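Local coordinates for protein cyclopenase asqI (Emericella nidulans, PDB 5YY3) that converts 4'-methoxycyclopenin into 4'-methoxyviridicatin with release of methyl isocyanate, as a zinc-dependent cyclopenase of the tyrosinase family in aspoquinolone biosynthesis, at residues A[240-251]-A[263-271]. Residues are numbered along the deposited sequence; the frame is centred on the assembly and turned at random.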
ATOM      1  N   TRP A 240     -17.470 -17.665  -7.840  1.00 22.98           N
ATOM      2  CA  TRP A 240     -17.003 -19.036  -8.006  1.00 20.05           C
ATOM      3  C   TRP A 240     -17.732 -19.680  -9.167  1.00 22.83           C
ATOM      4  O   TRP A 240     -18.451 -20.672  -8.981  1.00 20.02           O
ATOM      5  CB  TRP A 240     -17.243 -19.838  -6.723  1.00 20.73           C
ATOM      6  CG  TRP A 240     -16.518 -21.162  -6.677  1.00 24.82           C
ATOM      7  CD1 TRP A 240     -17.032 -22.395  -6.951  1.00 19.74           C
ATOM      8  CD2 TRP A 240     -15.147 -21.371  -6.319  1.00 25.52           C
ATOM      9  NE1 TRP A 240     -16.072 -23.355  -6.789  1.00 21.66           N
ATOM     10  CE2 TRP A 240     -14.902 -22.755  -6.401  1.00 22.35           C
ATOM     11  CE3 TRP A 240     -14.103 -20.518  -5.932  1.00 19.70           C
ATOM     12  CZ2 TRP A 240     -13.660 -23.308  -6.118  1.00 22.75           C
ATOM     13  CZ3 TRP A 240     -12.872 -21.061  -5.659  1.00 20.44           C
ATOM     14  CH2 TRP A 240     -12.656 -22.450  -5.753  1.00 23.98           C
ATOM     15  N   ASN A 241     -17.581 -19.089 -10.353  1.00 22.77           N
ATOM     16  CA  ASN A 241     -18.265 -19.574 -11.555  1.00 21.93           C
ATOM     17  C   ASN A 241     -17.507 -20.717 -12.228  1.00 25.87           C
ATOM     18  O   ASN A 241     -18.115 -21.610 -12.822  1.00 25.92           O
ATOM     19  CB  ASN A 241     -18.481 -18.432 -12.550  1.00 18.21           C
ATOM     20  CG  ASN A 241     -19.619 -17.497 -12.137  1.00 25.43           C
ATOM     21  OD1 ASN A 241     -20.560 -17.909 -11.463  1.00 23.34           O
ATOM     22  ND2 ASN A 241     -19.522 -16.228 -12.528  1.00 24.32           N
ATOM     23  N   GLN A 242     -16.177 -20.667 -12.131  1.00 22.51           N
ATOM     24  CA  GLN A 242     -15.296 -21.713 -12.620  1.00 23.99           C
ATOM     25  C   GLN A 242     -14.842 -22.577 -11.428  1.00 22.94           C
ATOM     26  O   GLN A 242     -14.177 -22.096 -10.513  1.00 24.89           O
ATOM     27  CB  GLN A 242     -14.097 -21.091 -13.372  1.00 23.02           C
ATOM     28  CG  GLN A 242     -14.501 -20.094 -14.492  1.00 25.64           C
ATOM     29  CD  GLN A 242     -13.304 -19.480 -15.261  1.00 34.29           C
ATOM     30  OE1 GLN A 242     -12.131 -19.706 -14.922  1.00 30.40           O
ATOM     31  NE2 GLN A 242     -13.610 -18.676 -16.290  1.00 27.76           N
ATOM     32  N   TYR A 243     -15.215 -23.850 -11.424  1.00 24.52           N
ATOM     33  CA  TYR A 243     -15.027 -24.683 -10.229  1.00 22.99           C
ATOM     34  C   TYR A 243     -13.587 -25.199 -10.065  1.00 23.06           C
ATOM     35  O   TYR A 243     -13.244 -25.781  -9.035  1.00 24.69           O
ATOM     36  CB  TYR A 243     -16.005 -25.876 -10.240  1.00 22.05           C
ATOM     37  CG  TYR A 243     -17.468 -25.505 -10.171  1.00 20.91           C
ATOM     38  CD1 TYR A 243     -17.867 -24.185  -9.950  1.00 22.78           C
ATOM     39  CD2 TYR A 243     -18.465 -26.481 -10.343  1.00 25.61           C
ATOM     40  CE1 TYR A 243     -19.216 -23.842  -9.898  1.00 19.38           C
ATOM     41  CE2 TYR A 243     -19.819 -26.148 -10.292  1.00 19.35           C
ATOM     42  CZ  TYR A 243     -20.182 -24.827 -10.063  1.00 23.71           C
ATOM     43  OH  TYR A 243     -21.512 -24.480 -10.001  1.00 23.13           O
ATOM     44  N   ASP A 244     -12.750 -24.989 -11.076  1.00 25.06           N
ATOM     45  CA  ASP A 244     -11.334 -25.314 -10.976  1.00 24.08           C
ATOM     46  C   ASP A 244     -10.525 -24.087 -10.579  1.00 24.96           C
ATOM     47  O   ASP A 244      -9.352 -23.956 -10.923  1.00 25.07           O
ATOM     48  CB  ASP A 244     -10.822 -25.872 -12.303  1.00 26.44           C
ATOM     49  CG  ASP A 244     -11.051 -24.911 -13.458  1.00 32.41           C
ATOM     50  OD1 ASP A 244     -11.896 -23.995 -13.305  1.00 30.34           O
ATOM     51  OD2 ASP A 244     -10.404 -25.077 -14.520  1.00 36.00           O
ATOM     52  N   ASP A 245     -11.157 -23.179  -9.850  1.00 27.44           N
ATOM     53  CA  ASP A 245     -10.510 -21.918  -9.526  1.00 25.03           C
ATOM     54  C   ASP A 245      -9.637 -22.039  -8.279  1.00 27.10           C
ATOM     55  O   ASP A 245      -9.734 -23.004  -7.504  1.00 21.85           O
ATOM     56  CB  ASP A 245     -11.554 -20.818  -9.332  1.00 26.98           C
ATOM     57  CG  ASP A 245     -11.000 -19.429  -9.583  1.00 32.45           C
ATOM     58  OD1 ASP A 245      -9.765 -19.310  -9.772  1.00 30.41           O
ATOM     59  OD2 ASP A 245     -11.801 -18.460  -9.578  1.00 31.86           O
ATOM     60  N   PHE A 246      -8.776 -21.044  -8.103  1.00 21.41           N
ATOM     61  CA  PHE A 246      -7.947 -20.968  -6.929  1.00 25.40           C
ATOM     62  C   PHE A 246      -8.533 -19.977  -5.939  1.00 24.53           C
ATOM     63  O   PHE A 246      -9.173 -19.013  -6.326  1.00 26.78           O
ATOM     64  CB  PHE A 246      -6.527 -20.555  -7.305  1.00 22.73           C
ATOM     65  CG  PHE A 246      -5.776 -21.588  -8.106  1.00 24.94           C
ATOM     66  CD1 PHE A 246      -5.102 -22.622  -7.472  1.00 24.45           C
ATOM     67  CD2 PHE A 246      -5.694 -21.491  -9.483  1.00 22.54           C
ATOM     68  CE1 PHE A 246      -4.388 -23.573  -8.202  1.00 24.72           C
ATOM     69  CE2 PHE A 246      -4.971 -22.429 -10.224  1.00 23.19           C
ATOM     70  CZ  PHE A 246      -4.321 -23.471  -9.580  1.00 22.17           C
ATOM     71  N   LEU A 247      -8.325 -20.236  -4.659  1.00 28.06           N
ATOM     72  CA  LEU A 247      -8.532 -19.247  -3.620  1.00 24.92           C
ATOM     73  C   LEU A 247      -7.164 -18.661  -3.260  1.00 26.06           C
ATOM     74  O   LEU A 247      -6.462 -19.198  -2.411  1.00 30.23           O
ATOM     75  CB  LEU A 247      -9.190 -19.889  -2.403  1.00 25.86           C
ATOM     76  CG  LEU A 247     -10.655 -20.308  -2.551  1.00 30.34           C
ATOM     77  CD1 LEU A 247     -10.988 -21.367  -1.543  1.00 23.20           C
ATOM     78  CD2 LEU A 247     -11.553 -19.100  -2.353  1.00 24.99           C
ATOM     79  N   GLU A 248      -6.771 -17.565  -3.891  1.00 25.86           N
ATOM     80  CA  GLU A 248      -5.369 -17.173  -3.811  1.00 33.02           C
ATOM     81  C   GLU A 248      -4.919 -16.542  -2.485  1.00 31.32           C
ATOM     82  O   GLU A 248      -3.714 -16.413  -2.256  1.00 34.03           O
ATOM     83  CB  GLU A 248      -5.032 -16.222  -4.964  1.00 35.85           C
ATOM     84  CG  GLU A 248      -5.805 -14.931  -4.963  1.00 39.09           C
ATOM     85  CD  GLU A 248      -6.856 -14.896  -6.059  1.00 37.36           C
ATOM     86  OE1 GLU A 248      -7.651 -15.859  -6.143  1.00 39.02           O
ATOM     87  OE2 GLU A 248      -6.895 -13.907  -6.835  1.00 35.82           O
ATOM     88  N   ASN A 249      -5.849 -16.169  -1.610  1.00 30.55           N
ATOM     89  CA  ASN A 249      -5.446 -15.504  -0.372  1.00 29.61           C
ATOM     90  C   ASN A 249      -5.403 -16.374   0.881  1.00 32.82           C
ATOM     91  O   ASN A 249      -4.700 -16.047   1.854  1.00 38.02           O
ATOM     92  CB  ASN A 249      -6.353 -14.313  -0.114  1.00 25.46           C
ATOM     93  CG  ASN A 249      -6.072 -13.192  -1.066  1.00 30.04           C
ATOM     94  OD1 ASN A 249      -4.914 -12.893  -1.347  1.00 37.34           O
ATOM     95  ND2 ASN A 249      -7.119 -12.606  -1.623  1.00 35.25           N
ATOM     96  N   GLY A 250      -6.145 -17.472   0.889  1.00 29.70           N
ATOM     97  CA  GLY A 250      -6.074 -18.344   2.048  1.00 31.66           C
ATOM     98  C   GLY A 250      -6.777 -17.706   3.231  1.00 31.75           C
ATOM     99  O   GLY A 250      -7.010 -16.507   3.258  1.00 38.17           O
ATOM    100  N   TYR A 251      -7.121 -18.506   4.226  1.00 27.82           N
ATOM    101  CA  TYR A 251      -7.974 -18.007   5.278  1.00 26.72           C
ATOM    102  C   TYR A 251      -7.633 -18.641   6.604  1.00 27.87           C
ATOM    103  O   TYR A 251      -7.387 -19.846   6.678  1.00 27.51           O
ATOM    104  CB  TYR A 251      -9.447 -18.272   4.923  1.00 25.23           C
ATOM    105  CG  TYR A 251     -10.402 -18.131   6.082  1.00 23.56           C
ATOM    106  CD1 TYR A 251     -10.682 -16.884   6.619  1.00 19.98           C
ATOM    107  CD2 TYR A 251     -11.037 -19.240   6.628  1.00 21.12           C
ATOM    108  CE1 TYR A 251     -11.560 -16.739   7.664  1.00 20.29           C
ATOM    109  CE2 TYR A 251     -11.929 -19.102   7.682  1.00 19.89           C
ATOM    110  CZ  TYR A 251     -12.181 -17.843   8.191  1.00 23.18           C
ATOM    111  OH  TYR A 251     -13.044 -17.669   9.243  1.00 24.21           O
ATOM    112  N   GLY A 263      -8.452 -23.172   8.797  1.00 34.14           N
ATOM    113  CA  GLY A 263      -8.713 -22.555   7.515  1.00 28.52           C
ATOM    114  C   GLY A 263      -8.098 -23.367   6.393  1.00 29.21           C
ATOM    115  O   GLY A 263      -8.213 -24.588   6.361  1.00 28.76           O
ATOM    116  N   TYR A 264      -7.432 -22.676   5.476  1.00 29.13           N
ATOM    117  CA  TYR A 264      -6.800 -23.303   4.326  1.00 26.71           C
ATOM    118  C   TYR A 264      -5.718 -22.338   3.829  1.00 28.91           C
ATOM    119  O   TYR A 264      -5.825 -21.124   4.039  1.00 25.95           O
ATOM    120  CB  TYR A 264      -7.839 -23.624   3.234  1.00 22.73           C
ATOM    121  CG  TYR A 264      -8.749 -22.456   2.900  1.00 28.12           C
ATOM    122  CD1 TYR A 264      -8.310 -21.448   2.058  1.00 27.47           C
ATOM    123  CD2 TYR A 264     -10.039 -22.357   3.432  1.00 26.84           C
ATOM    124  CE1 TYR A 264      -9.097 -20.380   1.754  1.00 24.33           C
ATOM    125  CE2 TYR A 264     -10.854 -21.266   3.126  1.00 23.72           C
ATOM    126  CZ  TYR A 264     -10.368 -20.284   2.280  1.00 26.71           C
ATOM    127  OH  TYR A 264     -11.124 -19.182   1.935  1.00 22.72           O
ATOM    128  N   PRO A 265      -4.658 -22.868   3.195  1.00 27.01           N
ATOM    129  CA  PRO A 265      -3.556 -22.002   2.741  1.00 25.53           C
ATOM    130  C   PRO A 265      -3.884 -21.198   1.469  1.00 24.85           C
ATOM    131  O   PRO A 265      -4.930 -21.416   0.856  1.00 28.13           O
ATOM    132  CB  PRO A 265      -2.423 -23.006   2.476  1.00 23.17           C
ATOM    133  CG  PRO A 265      -3.149 -24.292   2.141  1.00 21.91           C
ATOM    134  CD  PRO A 265      -4.354 -24.301   3.025  1.00 25.12           C
ATOM    135  N   PRO A 266      -2.996 -20.276   1.070  1.00 24.73           N
ATOM    136  CA  PRO A 266      -3.200 -19.598  -0.214  1.00 27.30           C
ATOM    137  C   PRO A 266      -3.207 -20.576  -1.378  1.00 25.77           C
ATOM    138  O   PRO A 266      -2.487 -21.576  -1.339  1.00 28.24           O
ATOM    139  CB  PRO A 266      -2.000 -18.655  -0.310  1.00 26.39           C
ATOM    140  CG  PRO A 266      -1.537 -18.478   1.088  1.00 26.02           C
ATOM    141  CD  PRO A 266      -1.816 -19.758   1.786  1.00 27.65           C
ATOM    142  N   PHE A 267      -4.026 -20.289  -2.385  1.00 27.20           N
ATOM    143  CA  PHE A 267      -4.158 -21.126  -3.579  1.00 24.90           C
ATOM    144  C   PHE A 267      -4.667 -22.538  -3.280  1.00 25.14           C
ATOM    145  O   PHE A 267      -4.305 -23.486  -3.955  1.00 24.42           O
ATOM    146  CB  PHE A 267      -2.823 -21.170  -4.335  1.00 26.53           C
ATOM    147  CG  PHE A 267      -2.401 -19.824  -4.864  1.00 27.50           C
ATOM    148  CD1 PHE A 267      -1.664 -18.952  -4.073  1.00 28.91           C
ATOM    149  CD2 PHE A 267      -2.777 -19.413  -6.135  1.00 27.41           C
ATOM    150  CE1 PHE A 267      -1.292 -17.692  -4.544  1.00 32.33           C
ATOM    151  CE2 PHE A 267      -2.401 -18.165  -6.614  1.00 33.30           C
ATOM    152  CZ  PHE A 267      -1.660 -17.295  -5.812  1.00 29.52           C
ATOM    153  N   SER A 268      -5.526 -22.664  -2.277  1.00 24.48           N
ATOM    154  CA  SER A 268      -6.318 -23.881  -2.094  1.00 26.14           C
ATOM    155  C   SER A 268      -7.322 -24.022  -3.229  1.00 25.34           C
ATOM    156  O   SER A 268      -7.699 -23.028  -3.857  1.00 28.68           O
ATOM    157  CB  SER A 268      -7.045 -23.855  -0.741  1.00 25.01           C
ATOM    158  OG  SER A 268      -6.105 -23.831   0.329  1.00 30.82           O
ATOM    159  N   THR A 269      -7.745 -25.249  -3.511  1.00 25.10           N
ATOM    160  CA  THR A 269      -8.769 -25.502  -4.528  1.00 21.86           C
ATOM    161  C   THR A 269      -9.731 -26.572  -4.056  1.00 25.01           C
ATOM    162  O   THR A 269      -9.478 -27.238  -3.052  1.00 26.04           O
ATOM    163  CB  THR A 269      -8.180 -25.997  -5.859  1.00 23.25           C
ATOM    164  OG1 THR A 269      -7.660 -27.327  -5.679  1.00 23.84           O
ATOM    165  CG2 THR A 269      -7.091 -25.074  -6.362  1.00 18.03           C
ATOM    166  N   TRP A 270     -10.833 -26.750  -4.775  1.00 21.38           N
ATOM    167  CA  TRP A 270     -11.631 -27.966  -4.614  1.00 24.98           C
ATOM    168  C   TRP A 270     -10.758 -29.169  -4.944  1.00 23.13           C
ATOM    169  O   TRP A 270      -9.787 -29.057  -5.713  1.00 25.03           O
ATOM    170  CB  TRP A 270     -12.859 -27.964  -5.520  1.00 22.31           C
ATOM    171  CG  TRP A 270     -14.013 -27.116  -5.037  1.00 21.29           C
ATOM    172  CD1 TRP A 270     -14.033 -26.278  -3.963  1.00 22.32           C
ATOM    173  CD2 TRP A 270     -15.317 -27.052  -5.623  1.00 20.49           C
ATOM    174  NE1 TRP A 270     -15.274 -25.695  -3.841  1.00 22.27           N
ATOM    175  CE2 TRP A 270     -16.078 -26.151  -4.854  1.00 23.10           C
ATOM    176  CE3 TRP A 270     -15.913 -27.665  -6.733  1.00 22.15           C
ATOM    177  CZ2 TRP A 270     -17.417 -25.855  -5.150  1.00 23.23           C
ATOM    178  CZ3 TRP A 270     -17.232 -27.366  -7.030  1.00 24.93           C
ATOM    179  CH2 TRP A 270     -17.972 -26.465  -6.244  1.00 21.84           C
ATOM    180  N   TYR A 271     -11.082 -30.315  -4.366  1.00 24.05           N
ATOM    181  CA  TYR A 271     -10.482 -31.549  -4.839  1.00 25.14           C
ATOM    182  C   TYR A 271     -11.234 -31.957  -6.075  1.00 26.17           C
ATOM    183  O   TYR A 271     -12.476 -31.934  -6.082  1.00 26.41           O
ATOM    184  CB  TYR A 271     -10.539 -32.647  -3.784  1.00 26.71           C
ATOM    185  CG  TYR A 271      -9.549 -32.438  -2.675  1.00 25.35           C
ATOM    186  CD1 TYR A 271      -9.875 -31.675  -1.564  1.00 23.47           C
ATOM    187  CD2 TYR A 271      -8.267 -32.994  -2.746  1.00 27.07           C
ATOM    188  CE1 TYR A 271      -8.957 -31.474  -0.541  1.00 26.16           C
ATOM    189  CE2 TYR A 271      -7.336 -32.793  -1.734  1.00 22.94           C
ATOM    190  CZ  TYR A 271      -7.684 -32.039  -0.633  1.00 26.14           C
ATOM    191  OH  TYR A 271      -6.764 -31.845   0.376  1.00 26.17           O
TER
HETATM  192  O   HOH W   1     -11.116 -25.496  -7.236  1.00 27.31           O
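Trp240 extends its indole opposite the backbone N (chi1 -167°) and Trp270 keeps CG beside its N (chi1 -78°), which swings the indoles together, Trp240 NE1 standing over one face of the Trp270 ring, 3.3 Å from Trp270 CZ2. Tyr243 completes this aromatic cluster in the hemocyanin-type domain, the part of the fold that in this enzyme carries zinc: Tyr243 CD2 lies 3.6 Å from Trp270 CZ3, while the Tyr243 hydroxyl bonds to His399. Helices 355-367 and 288-304 pack against the cluster. Next to it one water donates to Tyr243 O and Asp245 O and accepts from Trp270 N, tying the two irregular loops together. Beyond the water the loops run antiparallel. Leu247 N donates almost straight to Ser268 O (3.0 Å, 171°), and Leu247 O receives Phe267 N, so Phe267 and Ser268 both face Leu247 as a G1 beta bulge. The bulge residues are also the last two of the type II turn that starts at Pro265, and Ser268 OG bonds to Pro265 O. On the bulge, Glu248 CB sits over the Phe267 ring in a CH-pi contact; Glu248 OE2 forms a salt bridge with Arg238 and a hydrogen bond with Leu236 N of a second subunit. A second antiparallel bridge pairs Tyr251 with Tyr264 through two backbone bonds. Tyr264 hangs its hydroxyl on Asp390 and turns one ring face to Tyr251, whose CB lies 3.4 Å from Tyr264 CZ.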